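Local coordinates for probable manganase-dependent inorganic pyrophosphatase (PDB 3L2B), which probably hydrolyses inorganic pyrophosphate to phosphate, and carries a regulatory region of CBS and DRTGG domains that binds the activator diadenosine tetraphosphate, at residues Ser69-Lys74 with Gln183-Asp188; Thr77-Ile82 with Thr166-Pro171; Asp84-Glu89 with Phe175-Leu180. All blocks are in the same frame, centred on the assembly; numbering follows the deposited sequence.

Interaction 1. Residues Ser69-Lys74 with Gln183-Asp188; sequences SNILAK and QSLPVD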
# COMPACT_ATOMS: atom_id res chain seq x y z
N SER A 69 6.55 6.61 11.14
CA SER A 69 6.80 5.25 11.64
C SER A 69 6.01 5.03 12.93
O SER A 69 6.00 3.93 13.51
CB SER A 69 8.30 5.01 11.87
OG SER A 69 8.59 3.62 11.79
N ASN A 70 5.32 6.11 13.28
CA ASN A 70 4.54 6.31 14.49
C ASN A 70 3.01 6.21 14.22
O ASN A 70 2.18 6.53 15.07
CB ASN A 70 4.88 7.72 14.96
CG ASN A 70 4.74 7.90 16.43
OD1 ASN A 70 3.71 8.38 16.88
ND2 ASN A 70 5.78 7.54 17.19
N ILE A 71 2.64 5.76 13.02
CA ILE A 71 1.19 5.75 12.63
C ILE A 71 0.29 4.87 13.53
O ILE A 71 -0.91 5.12 13.64
CB ILE A 71 0.92 5.38 11.12
CG1 ILE A 71 1.74 4.18 10.65
CG2 ILE A 71 1.16 6.57 10.23
CD1 ILE A 71 1.72 3.01 11.59
N LEU A 72 0.86 3.84 14.17
CA LEU A 72 0.05 2.98 15.06
C LEU A 72 -0.43 3.82 16.26
O LEU A 72 -1.56 3.69 16.71
CB LEU A 72 0.78 1.69 15.49
CG LEU A 72 1.08 0.66 14.39
CD1 LEU A 72 1.73 -0.61 14.96
CD2 LEU A 72 -0.15 0.26 13.58
N ALA A 73 0.44 4.74 16.69
CA ALA A 73 0.13 5.62 17.83
C ALA A 73 -0.88 6.66 17.41
O ALA A 73 -1.91 6.88 18.06
CB ALA A 73 1.41 6.30 18.36
N LYS A 74 -0.57 7.31 16.30
CA LYS A 74 -1.39 8.41 15.81
C LYS A 74 -2.79 7.94 15.49
O LYS A 74 -3.75 8.71 15.55
CB LYS A 74 -0.77 9.07 14.57
CG LYS A 74 0.46 9.94 14.87
CD LYS A 74 0.75 10.92 13.71
CE LYS A 74 1.56 12.17 14.15
NZ LYS A 74 2.78 11.87 14.97
N GLN A 183 -1.95 -2.35 7.04
CA GLN A 183 -3.29 -2.72 6.66
C GLN A 183 -4.18 -2.91 7.89
O GLN A 183 -5.36 -3.17 7.80
CB GLN A 183 -3.26 -4.03 5.85
CG GLN A 183 -2.32 -3.95 4.62
CD GLN A 183 -2.46 -5.16 3.74
OE1 GLN A 183 -3.35 -5.97 3.95
NE2 GLN A 183 -1.58 -5.30 2.74
N SER A 184 -3.59 -2.76 9.05
CA SER A 184 -4.31 -2.98 10.28
C SER A 184 -4.90 -1.66 10.78
O SER A 184 -5.74 -1.66 11.67
CB SER A 184 -3.36 -3.60 11.32
OG SER A 184 -2.53 -2.59 11.81
N LEU A 185 -4.50 -0.55 10.16
CA LEU A 185 -5.00 0.78 10.52
C LEU A 185 -6.54 0.88 10.51
O LEU A 185 -7.20 0.41 9.57
CB LEU A 185 -4.47 1.87 9.57
CG LEU A 185 -2.97 2.15 9.60
CD1 LEU A 185 -2.57 3.20 8.56
CD2 LEU A 185 -2.56 2.59 10.95
N PRO A 186 -7.12 1.55 11.51
CA PRO A 186 -8.59 1.73 11.44
C PRO A 186 -9.01 2.71 10.38
O PRO A 186 -8.34 3.70 10.14
CB PRO A 186 -8.95 2.29 12.83
CG PRO A 186 -7.70 3.03 13.28
CD PRO A 186 -6.52 2.29 12.62
N VAL A 187 -10.14 2.43 9.74
CA VAL A 187 -10.57 3.23 8.61
C VAL A 187 -10.68 4.71 8.99
O VAL A 187 -10.41 5.58 8.14
CB VAL A 187 -11.87 2.71 7.93
CG1 VAL A 187 -11.61 1.36 7.20
CG2 VAL A 187 -12.97 2.58 8.92
N ASP A 188 -11.01 5.01 10.25
CA ASP A 188 -11.24 6.42 10.64
C ASP A 188 -9.96 7.22 10.71
O ASP A 188 -10.00 8.45 10.73
CB ASP A 188 -12.06 6.58 11.94
CG ASP A 188 -11.27 6.23 13.20
OD1 ASP A 188 -11.72 6.61 14.28
OD2 ASP A 188 -10.25 5.53 13.11

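Interaction 2. Residues Thr77-Ile82 with Thr166-Pro171; sequences TSLDNI and TVITTP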
# COMPACT_ATOMS: atom_id res chain seq x y z
N THR A 77 -4.35 2.39 16.55
CA THR A 77 -4.67 1.06 16.03
C THR A 77 -4.80 0.08 17.19
O THR A 77 -4.00 0.08 18.14
CB THR A 77 -3.64 0.54 14.99
OG1 THR A 77 -3.68 1.36 13.82
CG2 THR A 77 -3.95 -0.92 14.57
N SER A 78 -5.84 -0.73 17.12
CA SER A 78 -6.18 -1.69 18.18
C SER A 78 -5.35 -2.94 18.02
O SER A 78 -4.90 -3.27 16.94
CB SER A 78 -7.65 -2.08 18.11
OG SER A 78 -7.82 -3.04 17.08
N LEU A 79 -5.19 -3.64 19.12
CA LEU A 79 -4.50 -4.93 19.11
C LEU A 79 -5.27 -5.94 18.27
O LEU A 79 -4.69 -6.73 17.54
CB LEU A 79 -4.36 -5.49 20.52
CG LEU A 79 -3.57 -6.79 20.55
CD1 LEU A 79 -2.14 -6.64 19.89
CD2 LEU A 79 -3.49 -7.30 21.98
N ASP A 80 -6.59 -5.91 18.37
CA ASP A 80 -7.44 -6.80 17.54
C ASP A 80 -7.15 -6.69 16.03
O ASP A 80 -7.06 -7.68 15.30
CB ASP A 80 -8.93 -6.49 17.78
CG ASP A 80 -9.41 -7.01 19.13
OD1 ASP A 80 -8.95 -8.09 19.54
OD2 ASP A 80 -10.22 -6.33 19.79
N ASN A 81 -7.03 -5.45 15.58
CA ASN A 81 -6.81 -5.17 14.17
C ASN A 81 -5.49 -5.75 13.69
O ASN A 81 -5.42 -6.41 12.64
CB ASN A 81 -6.90 -3.67 13.88
CG ASN A 81 -8.33 -3.21 13.74
OD1 ASN A 81 -9.24 -3.87 14.21
ND2 ASN A 81 -8.53 -2.09 13.07
N ILE A 82 -4.47 -5.53 14.52
CA ILE A 82 -3.13 -6.03 14.27
C ILE A 82 -3.16 -7.55 14.28
O ILE A 82 -2.61 -8.20 13.38
CB ILE A 82 -2.10 -5.52 15.29
CG1 ILE A 82 -1.88 -4.01 15.14
CG2 ILE A 82 -0.77 -6.20 15.08
CD1 ILE A 82 -1.19 -3.34 16.35
N THR A 166 2.85 -6.57 25.92
CA THR A 166 2.03 -7.34 24.99
C THR A 166 2.90 -8.08 23.99
O THR A 166 3.85 -7.51 23.41
CB THR A 166 1.07 -6.45 24.23
OG1 THR A 166 0.28 -5.72 25.17
CG2 THR A 166 0.14 -7.29 23.31
N VAL A 167 2.60 -9.36 23.82
CA VAL A 167 3.36 -10.22 22.93
C VAL A 167 2.42 -10.99 22.02
O VAL A 167 1.45 -11.55 22.48
CB VAL A 167 4.16 -11.23 23.71
CG1 VAL A 167 5.03 -12.03 22.76
CG2 VAL A 167 4.96 -10.55 24.79
N ILE A 168 2.73 -11.01 20.73
CA ILE A 168 1.97 -11.79 19.79
C ILE A 168 2.89 -12.50 18.82
O ILE A 168 4.08 -12.22 18.72
CB ILE A 168 0.98 -10.92 19.02
CG1 ILE A 168 1.72 -9.98 18.04
CG2 ILE A 168 0.10 -10.12 20.00
CD1 ILE A 168 0.79 -9.06 17.23
N THR A 169 2.29 -13.44 18.10
CA THR A 169 3.01 -14.27 17.15
C THR A 169 2.27 -14.37 15.84
O THR A 169 1.09 -14.70 15.79
CB THR A 169 3.20 -15.70 17.69
OG1 THR A 169 4.07 -15.67 18.83
CG2 THR A 169 3.83 -16.60 16.60
N THR A 170 2.98 -14.08 14.76
CA THR A 170 2.41 -14.20 13.42
C THR A 170 3.10 -15.29 12.63
O THR A 170 4.26 -15.59 12.88
CB THR A 170 2.56 -12.88 12.63
OG1 THR A 170 2.10 -13.09 11.28
CG2 THR A 170 4.01 -12.43 12.60
N PRO A 171 2.43 -15.87 11.62
CA PRO A 171 3.17 -16.87 10.82
C PRO A 171 4.15 -16.23 9.83
O PRO A 171 5.04 -16.88 9.30
CB PRO A 171 2.05 -17.62 10.09
CG PRO A 171 0.87 -16.75 10.15
CD PRO A 171 0.97 -15.93 11.39

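Interaction 3. Residues Asp84-Glu89 with Phe175-Leu180; sequences DTLSAE and FTASRL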
# COMPACT_ATOMS: atom_id res chain seq x y z
N ASP A 84 -5.63 -9.54 13.60
CA ASP A 84 -6.34 -10.03 12.41
C ASP A 84 -5.46 -9.92 11.17
O ASP A 84 -5.37 -10.84 10.39
CB ASP A 84 -7.61 -9.22 12.14
CG ASP A 84 -8.34 -9.68 10.86
OD1 ASP A 84 -9.01 -10.73 10.91
OD2 ASP A 84 -8.24 -9.01 9.79
N THR A 85 -4.83 -8.76 11.02
CA THR A 85 -4.07 -8.43 9.82
C THR A 85 -2.85 -9.34 9.67
O THR A 85 -2.48 -9.72 8.59
CB THR A 85 -3.59 -6.96 9.85
OG1 THR A 85 -4.73 -6.10 9.98
CG2 THR A 85 -2.83 -6.61 8.57
N LEU A 86 -2.22 -9.67 10.79
CA LEU A 86 -1.01 -10.50 10.77
C LEU A 86 -1.34 -11.96 11.03
O LEU A 86 -0.46 -12.80 11.17
CB LEU A 86 -0.01 -9.98 11.80
CG LEU A 86 0.50 -8.56 11.55
CD1 LEU A 86 1.49 -8.14 12.65
CD2 LEU A 86 1.16 -8.47 10.17
N SER A 87 -2.64 -12.26 11.08
CA SER A 87 -3.13 -13.59 11.50
C SER A 87 -2.35 -14.07 12.71
O SER A 87 -1.82 -15.18 12.75
CB SER A 87 -3.04 -14.60 10.36
OG SER A 87 -3.77 -14.16 9.22
N ALA A 88 -2.27 -13.20 13.70
CA ALA A 88 -1.43 -13.45 14.87
C ALA A 88 -2.24 -13.92 16.06
O ALA A 88 -3.42 -13.68 16.17
CB ALA A 88 -0.67 -12.20 15.22
N GLU A 89 -1.56 -14.58 16.97
CA GLU A 89 -2.16 -14.94 18.24
C GLU A 89 -1.36 -14.25 19.32
O GLU A 89 -0.14 -14.15 19.24
CB GLU A 89 -2.16 -16.47 18.45
CG GLU A 89 -3.08 -17.26 17.49
CD GLU A 89 -4.55 -17.37 17.96
OE1 GLU A 89 -4.79 -17.85 19.10
OE2 GLU A 89 -5.46 -17.01 17.17
N PHE A 175 9.79 -9.39 6.59
CA PHE A 175 9.49 -8.57 5.44
C PHE A 175 7.98 -8.47 5.27
O PHE A 175 7.42 -7.39 5.04
CB PHE A 175 10.12 -9.14 4.15
CG PHE A 175 9.54 -8.57 2.88
CD1 PHE A 175 9.84 -7.28 2.49
CD2 PHE A 175 8.73 -9.34 2.06
CE1 PHE A 175 9.34 -6.74 1.32
CE2 PHE A 175 8.22 -8.83 0.86
CZ PHE A 175 8.51 -7.53 0.49
N THR A 176 7.32 -9.63 5.37
CA THR A 176 5.88 -9.72 5.13
C THR A 176 5.10 -8.99 6.22
O THR A 176 4.22 -8.22 5.94
CB THR A 176 5.40 -11.17 4.97
OG1 THR A 176 6.15 -11.81 3.93
CG2 THR A 176 3.95 -11.23 4.57
N ALA A 177 5.48 -9.21 7.47
CA ALA A 177 4.82 -8.54 8.60
C ALA A 177 4.95 -7.01 8.46
O ALA A 177 4.01 -6.25 8.76
CB ALA A 177 5.44 -9.01 9.95
N SER A 178 6.10 -6.58 7.96
CA SER A 178 6.37 -5.15 7.81
C SER A 178 5.46 -4.56 6.75
O SER A 178 4.93 -3.48 6.90
CB SER A 178 7.83 -4.89 7.47
OG SER A 178 8.68 -5.35 8.51
N ARG A 179 5.27 -5.34 5.71
CA ARG A 179 4.52 -4.92 4.53
C ARG A 179 3.03 -4.93 4.81
O ARG A 179 2.27 -4.11 4.28
CB ARG A 179 4.90 -5.85 3.34
CG ARG A 179 4.23 -5.61 2.04
CD ARG A 179 4.70 -6.64 0.99
NE ARG A 179 4.27 -8.03 1.24
CZ ARG A 179 3.01 -8.47 1.18
NH1 ARG A 179 2.00 -7.65 0.92
NH2 ARG A 179 2.74 -9.76 1.40
N LEU A 180 2.62 -5.82 5.70
CA LEU A 180 1.20 -6.02 6.02
C LEU A 180 0.66 -5.18 7.15
O LEU A 180 -0.53 -4.92 7.22
CB LEU A 180 0.96 -7.47 6.44
CG LEU A 180 1.04 -8.56 5.39
CD1 LEU A 180 1.09 -9.94 6.11
CD2 LEU A 180 -0.15 -8.48 4.43

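Interaction 1. Residues Ser69-Lys74 with Gln183-Asp188
Leu185 sets one methyl against two neighbouring residues of the short helix 71-74. The apolar contacts centre on its CD2, which lies 4.3 Å from Ile71 CD1 and also 4.3 Å from Leu72 CD2. With CG anti to its own carbonyl carbon (chi1 -66°), the side chain reaches across to the helix, although its CB bond does not aim there. Leucine suits the place because it is long enough to carry a terminal methyl from such a backbone position to both Ile71 and Leu72.

The remaining contacts set methyls beside oxygens. Leu185 CD2 stands 4.0 Å from Ile71 O, a carbonyl that accepts from Ser75 OG. Leu72 CD2 approaches Ser184 OG at 4.1 Å, and that small hydroxyl is kept busy by Ile181 O, so its polarity is met within its own chain turn.

Backbone bonds shape the helical side: Asn70 O accepts from both Ala73 N (3.0 Å) and Lys74 N. Around the pair, Tyr189 packs on Ile71, and Leu26 and Thr77 on Leu185. The result is a small buried aliphatic cluster joining helix 71-74 to the link between helices 174-180 and 187-190, in a regulatory region that combines CBS and DRTGG domains.

Interaction 2. Residues Thr77-Ile82 with Thr166-Pro171
Leu79 and Thr166 reach toward each other tip to tip, with Leu79 CD2 3.9 Å from Thr166 CG2. The threonine is turned so that its methyl faces the helix: OG1 lies beside the backbone N, anti to the carbonyl carbon (chi1 -56°), which puts CG2 anti to N and toward Leu79. OG1 itself bonds to Asn94 N. Threonine thus offers both an apolar methyl and a polar anchor.

The same leucine treats Ile168 differently. Here the two side chains run past one another in opposite directions, and Leu79 CD1 comes to rest 4.1 Å from Ile168 CG2. Ile168 uses its other branch for Ile82, one turn along the helix. These two isoleucines cross at roughly a right angle, Ile82 CG2 meeting Ile168 CD1 at 3.9 Å. In the strand residue CG1 lies between backbone N and carbonyl carbon (chi1 70°), which sends the branches to separate partners. Beta-branched residues suit the strand, and Val167, between the two contact residues, points away as strand alternation requires.

Ser78 sets where the helix begins: as N-cap, its OG accepts from Asn81 N at 2.9 Å, with an N-H...O angle of 158°. Asn81 turns its ND2 to Glu23 O. Ile168 also rests on Ala90 and Ile145 of the adjoining strands. This is a helix laid by its Leu79 and Ile82 against one face of a mixed sheet, the alpha/beta layering of the DRTGG domain, with strand 166-169 lying between strands 89-92 and 143-146.

Interaction 3. Residues Asp84-Glu89 with Phe175-Leu180
Leu86 presses its CD2 methyl into the side of helix 174-180, and this is the apolar centre of the contact. The methyl lies 3.9 Å from Leu180 CB. It also reaches Ala177 CB at 4.3 Å. Alanine suits this place because its single methyl lets the backbones come near, the CA atoms of Leu86 and Ala177 being 6.5 Å apart. The two leucines slide past each other in opposite directions, so that Leu86 meets the root of Leu180 instead of its tip. Nearby, Thr85 CG2 makes a close approach of 3.2 Å to Leu180 O. Thr85 OG1 lies beside its backbone N (chi1 -58°) and bonds back to Asn81 O within the helix, and CG2 is thereby anti to N.

Helix 79-85 stops here in a Schellman motif. Ser87, with positive phi (43°), is the C-prime residue; its N bonds to Asp84 O at 3.2 Å, and Ala88 N makes the wider bond of the motif. The motif ends the helix just before Leu86 and sends the chain into strand 89-92, an outermost strand of the DRTGG sheet within this chain.

The solvent side is looser. Ser87 and Glu89 are exposed, as befits polar residues at a turn and the start of this strand, and Leu180 is partly exposed, although it also touches His172. Another face of helix 174-180 is covered by the second subunit: Ser178, pointing away from the contact, packs on its Phe175, while its Trp67 meets Phe175 edge-to-face and Arg179 in a cation-pi contact.

How the interactions relate
From the N terminus, the chain passes helix 71-74 and Thr77, whose N probably bonds to Leu72 O, and enters helix 79-85 and strand 89-92. Interaction 1 closes the widest loop, bringing back residues 183-188 after more than a hundred residues, and both other contacts lie within it. Interactions 2 and 3 cross, since 77-82 and 84-89 are followed by their partners 166-171 and 175-180 in the same order. Helix 79-85 is thereby fixed to the sheet at its start and to helix 174-180 at its end. Probable bonds from Thr170 OG1 to Leu86 O and Thr169 N to Glu89 O link these two contacts, while one from Asn81 ND2 to Ser184 O joins interaction 2 to interaction 1.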